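Local coordinates for protein probable starch synthase 4, chloroplastic/amyloplastic (Arabidopsis thaliana, PDB 6GNE) that is a probable plastid starch synthase of the GT-B glycosyltransferase fold and binds ADP and a glycan in a shared cleft, at residues I315-V319 and P320-V324. Numbering follows the deposited sequence.
With ADP (adenosine-5'-diphosphate), chain F; AC1 (4,6-dideoxy-4-{[(1S,4R,5S,6S)-4,5,6-trihydroxy-3-(hydroxymethyl)cyclohex-2-en-1-yl]amino}-alpha-D-glucopyranose), chain C.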
ATOM      1  N   ILE A 315      13.293  -2.854  -3.921  1.00 31.03           N
ATOM      2  CA  ILE A 315      12.823  -2.270  -2.649  1.00 30.88           C
ATOM      3  C   ILE A 315      11.500  -2.917  -2.324  1.00 30.25           C
ATOM      4  O   ILE A 315      10.517  -2.727  -3.043  1.00 29.71           O
ATOM      5  CB  ILE A 315      12.600  -0.761  -2.761  1.00 30.34           C
ATOM      6  CG1 ILE A 315      13.938  -0.052  -3.019  1.00 31.97           C
ATOM      7  CG2 ILE A 315      11.966  -0.229  -1.488  1.00 30.31           C
ATOM      8  CD1 ILE A 315      13.789   1.316  -3.620  1.00 32.51           C
ATOM      9  N   THR A 316      11.452  -3.661  -1.233  1.00 31.54           N
ATOM     10  CA  THR A 316      10.293  -4.498  -0.962  1.00 32.85           C
ATOM     11  C   THR A 316      10.318  -5.041   0.462  1.00 34.35           C
ATOM     12  O   THR A 316      11.358  -5.064   1.126  1.00 35.48           O
ATOM     13  CB  THR A 316      10.263  -5.698  -1.945  1.00 33.15           C
ATOM     14  OG1 THR A 316       9.028  -6.403  -1.822  1.00 35.13           O
ATOM     15  CG2 THR A 316      11.423  -6.655  -1.685  1.00 32.91           C
ATOM     16  N   ARG A 317       9.153  -5.469   0.921  1.00 34.53           N
ATOM     17  CA  ARG A 317       9.068  -6.312   2.089  1.00 35.24           C
ATOM     18  C   ARG A 317       9.387  -7.701   1.561  1.00 34.08           C
ATOM     19  O   ARG A 317       8.983  -8.049   0.475  1.00 33.30           O
ATOM     20  CB  ARG A 317       7.666  -6.253   2.734  1.00 36.21           C
ATOM     21  CG  ARG A 317       7.321  -4.864   3.298  1.00 38.01           C
ATOM     22  CD  ARG A 317       5.854  -4.653   3.700  1.00 38.11           C
ATOM     23  NE  ARG A 317       4.916  -5.192   2.689  1.00 38.83           N
ATOM     24  CZ  ARG A 317       4.312  -6.382   2.747  1.00 38.36           C
ATOM     25  NH1 ARG A 317       4.516  -7.174   3.792  1.00 41.16           N
ATOM     26  NH2 ARG A 317       3.469  -6.778   1.773  1.00 36.27           N
ATOM     27  N   LEU A 318      10.120  -8.477   2.341  1.00 34.18           N
ATOM     28  CA  LEU A 318      10.546  -9.796   1.948  1.00 34.15           C
ATOM     29  C   LEU A 318       9.612 -10.840   2.555  1.00 34.26           C
ATOM     30  O   LEU A 318       9.875 -11.397   3.613  1.00 34.48           O
ATOM     31  CB  LEU A 318      11.985 -10.009   2.377  1.00 34.85           C
ATOM     32  CG  LEU A 318      13.048  -9.122   1.708  1.00 33.78           C
ATOM     33  CD1 LEU A 318      14.340  -9.232   2.495  1.00 34.53           C
ATOM     34  CD2 LEU A 318      13.293  -9.525   0.266  1.00 33.02           C
ATOM     35  N   VAL A 319       8.517 -11.082   1.845  1.00 33.50           N
ATOM     36  CA  VAL A 319       7.476 -12.054   2.228  1.00 34.54           C
ATOM     37  C   VAL A 319       7.109 -12.868   0.985  1.00 34.31           C
ATOM     38  O   VAL A 319       7.307 -12.404  -0.121  1.00 35.19           O
ATOM     39  CB  VAL A 319       6.222 -11.323   2.818  1.00 34.36           C
ATOM     40  CG1 VAL A 319       6.611 -10.523   4.060  1.00 34.03           C
ATOM     41  CG2 VAL A 319       5.560 -10.369   1.804  1.00 33.02           C
ATOM     42  N   PRO A 320       6.553 -14.078   1.151  1.00 35.80           N
ATOM     43  CA  PRO A 320       6.249 -14.912  -0.035  1.00 35.10           C
ATOM     44  C   PRO A 320       5.543 -14.220  -1.176  1.00 33.75           C
ATOM     45  O   PRO A 320       5.828 -14.524  -2.323  1.00 34.21           O
ATOM     46  CB  PRO A 320       5.372 -16.007   0.530  1.00 36.48           C
ATOM     47  CG  PRO A 320       5.824 -16.157   1.962  1.00 37.61           C
ATOM     48  CD  PRO A 320       6.401 -14.840   2.408  1.00 36.96           C
ATOM     49  N   GLN A 321       4.642 -13.281  -0.874  1.00 32.90           N
ATOM     50  CA  GLN A 321       3.889 -12.584  -1.909  1.00 31.68           C
ATOM     51  C   GLN A 321       4.808 -11.990  -2.995  1.00 30.84           C
ATOM     52  O   GLN A 321       4.464 -12.004  -4.210  1.00 30.97           O
ATOM     53  CB  GLN A 321       3.043 -11.488  -1.284  1.00 30.88           C
ATOM     54  CG  GLN A 321       2.325 -10.564  -2.270  1.00 30.34           C
ATOM     55  CD  GLN A 321       1.732  -9.338  -1.624  1.00 30.05           C
ATOM     56  OE1 GLN A 321       1.408  -9.364  -0.439  1.00 30.58           O
ATOM     57  NE2 GLN A 321       1.597  -8.242  -2.403  1.00 29.70           N
ATOM     58  N   LYS A 322       5.957 -11.486  -2.559  1.00 30.18           N
ATOM     59  CA  LYS A 322       6.862 -10.733  -3.414  1.00 29.72           C
ATOM     60  C   LYS A 322       7.812 -11.604  -4.270  1.00 30.35           C
ATOM     61  O   LYS A 322       8.641 -11.069  -5.008  1.00 29.25           O
ATOM     62  CB  LYS A 322       7.674  -9.776  -2.539  1.00 29.73           C
ATOM     63  CG  LYS A 322       6.809  -8.822  -1.740  1.00 30.23           C
ATOM     64  CD  LYS A 322       6.042  -7.838  -2.635  1.00 29.32           C
ATOM     65  CE  LYS A 322       5.375  -6.763  -1.814  1.00 28.80           C
ATOM     66  NZ  LYS A 322       4.375  -5.993  -2.581  1.00 28.45           N
ATOM     67  N   GLY A 323       7.670 -12.926  -4.179  1.00 31.53           N
ATOM     68  CA  GLY A 323       8.469 -13.849  -4.958  1.00 34.02           C
ATOM     69  C   GLY A 323       9.925 -13.837  -4.479  1.00 34.49           C
ATOM     70  O   GLY A 323      10.833 -13.545  -5.247  1.00 33.24           O
ATOM     71  N   VAL A 324      10.130 -14.122  -3.203  1.00 35.57           N
ATOM     72  CA  VAL A 324      11.464 -14.015  -2.617  1.00 36.95           C
ATOM     73  C   VAL A 324      12.504 -14.977  -3.195  1.00 38.86           C
ATOM     74  O   VAL A 324      13.697 -14.636  -3.198  1.00 37.97           O
ATOM     75  CB  VAL A 324      11.471 -14.177  -1.081  1.00 38.04           C
ATOM     76  CG1 VAL A 324      11.016 -12.852  -0.453  1.00 37.66           C
ATOM     77  CG2 VAL A 324      10.684 -15.403  -0.619  1.00 38.63           C
TER
HETATM   78  PB  ADP F 601       3.194  -3.578  -0.192  1.00 27.46           P
HETATM   79  O1B ADP F 601       1.984  -2.760   0.146  1.00 28.85           O
HETATM   80  O2B ADP F 601       4.394  -3.399   0.692  1.00 27.40           O
HETATM   81  O3B ADP F 601       2.835  -5.039  -0.344  1.00 28.09           O
HETATM   82  PA  ADP F 601       3.401  -1.665  -2.342  1.00 28.50           P
HETATM   83  O1A ADP F 601       4.218  -1.660  -3.601  1.00 29.64           O
HETATM   84  O2A ADP F 601       1.927  -1.419  -2.539  1.00 30.69           O
HETATM   85  O3A ADP F 601       3.696  -3.083  -1.638  1.00 27.33           O
HETATM   86  O5' ADP F 601       3.931  -0.569  -1.295  1.00 28.95           O
HETATM   87  C5' ADP F 601       5.279  -0.554  -0.823  1.00 29.36           C
HETATM   88  C4' ADP F 601       5.742   0.808  -0.274  1.00 28.85           C
HETATM   89  O4' ADP F 601       6.642   0.608   0.826  1.00 28.56           O
HETATM   90  C3' ADP F 601       6.549   1.614  -1.271  1.00 28.13           C
HETATM   91  O3' ADP F 601       6.426   2.989  -0.946  1.00 27.88           O
HETATM   92  C2' ADP F 601       7.969   1.182  -1.011  1.00 27.70           C
HETATM   93  O2' ADP F 601       8.923   2.142  -1.425  1.00 28.75           O
HETATM   94  C1' ADP F 601       7.955   1.049   0.483  1.00 28.36           C
HETATM   95  N9  ADP F 601       8.924   0.062   1.007  1.00 29.82           N
HETATM   96  C8  ADP F 601       8.801  -1.271   1.011  1.00 29.22           C
HETATM   97  N7  ADP F 601       9.864  -1.843   1.621  1.00 29.29           N
HETATM   98  C5  ADP F 601      10.690  -0.863   2.022  1.00 29.69           C
HETATM   99  C6  ADP F 601      12.006  -0.765   2.726  1.00 29.92           C
HETATM  100  N6  ADP F 601      12.658  -1.889   3.117  1.00 28.33           N
HETATM  101  N1  ADP F 601      12.510   0.484   2.944  1.00 29.74           N
HETATM  102  C2  ADP F 601      11.848   1.592   2.523  1.00 30.03           C
HETATM  103  N3  ADP F 601      10.669   1.560   1.880  1.00 29.05           N
HETATM  104  C4  ADP F 601      10.059   0.389   1.608  1.00 29.65           C
HETATM  105  C1  AC1 C   3      -0.993  -4.500   5.418  1.00 35.38           C
HETATM  106  O2  AC1 C   3      -3.345  -4.931   5.011  1.00 35.07           O
HETATM  107  C2  AC1 C   3      -2.175  -4.302   4.463  1.00 36.38           C
HETATM  108  C4A AC1 C   3      -1.046  -2.804  -2.661  1.00 31.44           C
HETATM  109  C3  AC1 C   3      -1.844  -4.801   3.047  1.00 35.52           C
HETATM  110  O3  AC1 C   3      -2.980  -4.516   2.225  1.00 35.84           O
HETATM  111  C4  AC1 C   3      -0.570  -4.119   2.538  1.00 34.55           C
HETATM  112  N4A AC1 C   3      -0.197  -4.462   1.154  1.00 35.55           N
HETATM  113  C5  AC1 C   3       0.528  -4.476   3.543  1.00 34.19           C
HETATM  114  O5  AC1 C   3       0.188  -3.952   4.828  1.00 35.06           O
HETATM  115  C6  AC1 C   3       1.880  -3.874   3.203  1.00 34.74           C
HETATM  116  C1B AC1 C   3      -1.024  -4.173  -0.026  1.00 33.90           C
HETATM  117  C2B AC1 C   3      -0.563  -4.897  -1.317  1.00 33.60           C
HETATM  118  O2B AC1 C   3       0.441  -5.904  -1.083  1.00 33.02           O
HETATM  119  C3B AC1 C   3      -0.094  -3.967  -2.431  1.00 32.53           C
HETATM  120  O3B AC1 C   3      -0.122  -4.729  -3.635  1.00 33.96           O
HETATM  121  O4  AC1 C   3      -0.489  -1.934  -3.647  1.00 29.01           O
HETATM  122  C5B AC1 C   3      -1.347  -2.076  -1.385  1.00 30.56           C
HETATM  123  C7B AC1 C   3      -1.275  -2.688  -0.198  1.00 31.82           C
HETATM  124  C6B AC1 C   3      -1.804  -0.637  -1.437  1.00 30.70           C
HETATM  125  O6B AC1 C   3      -3.054  -0.526  -2.129  1.00 29.58           O
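Lys322 runs back past Thr316 toward the diphosphate of ADP. Its CB lies near Val319 O, whose carbonyl also accepts the backbone bond from Lys322 N (2.9 Å) that closes the turn. CG packs 3.2 Å from Arg317 O and also meets Thr316 OG1; that hydroxyl donates to Arg317 O at 2.8 Å, so the aliphatic chain slides along an already bonded pair. The bend at chi2 (-66°) steers CD past the same hydroxyl, and CE comes up to ADP O3B. At the tip, NZ donates to ADP O3B (2.9 Å) and to the bridging ADP O3A (3.1 Å), and forms a salt bridge with Glu397.

Arg317 presents the edge of its guanidinium to the beta-phosphate of ADP. NE donates to ADP O2B at 2.7 Å (171°) and NH2 donates to ADP O3B at 2.8 Å (175°), two nearly straight bonds with PB in the guanidinium plane, which should fix the group's rotation. AC1 C6 sits over one face. Gln321, extended beyond CG, carries NE2 to AC1 O2B at 2.9 Å.

This turn joins strand 311-317, of the parallel six-stranded sheet in the second GT-B domain, to helix 324-336. Two cationic side chains sharing ADP O3B imply a site built for the diphosphate, whose negative charge, with Glu397 at Lys322, probably offsets the two positive charges.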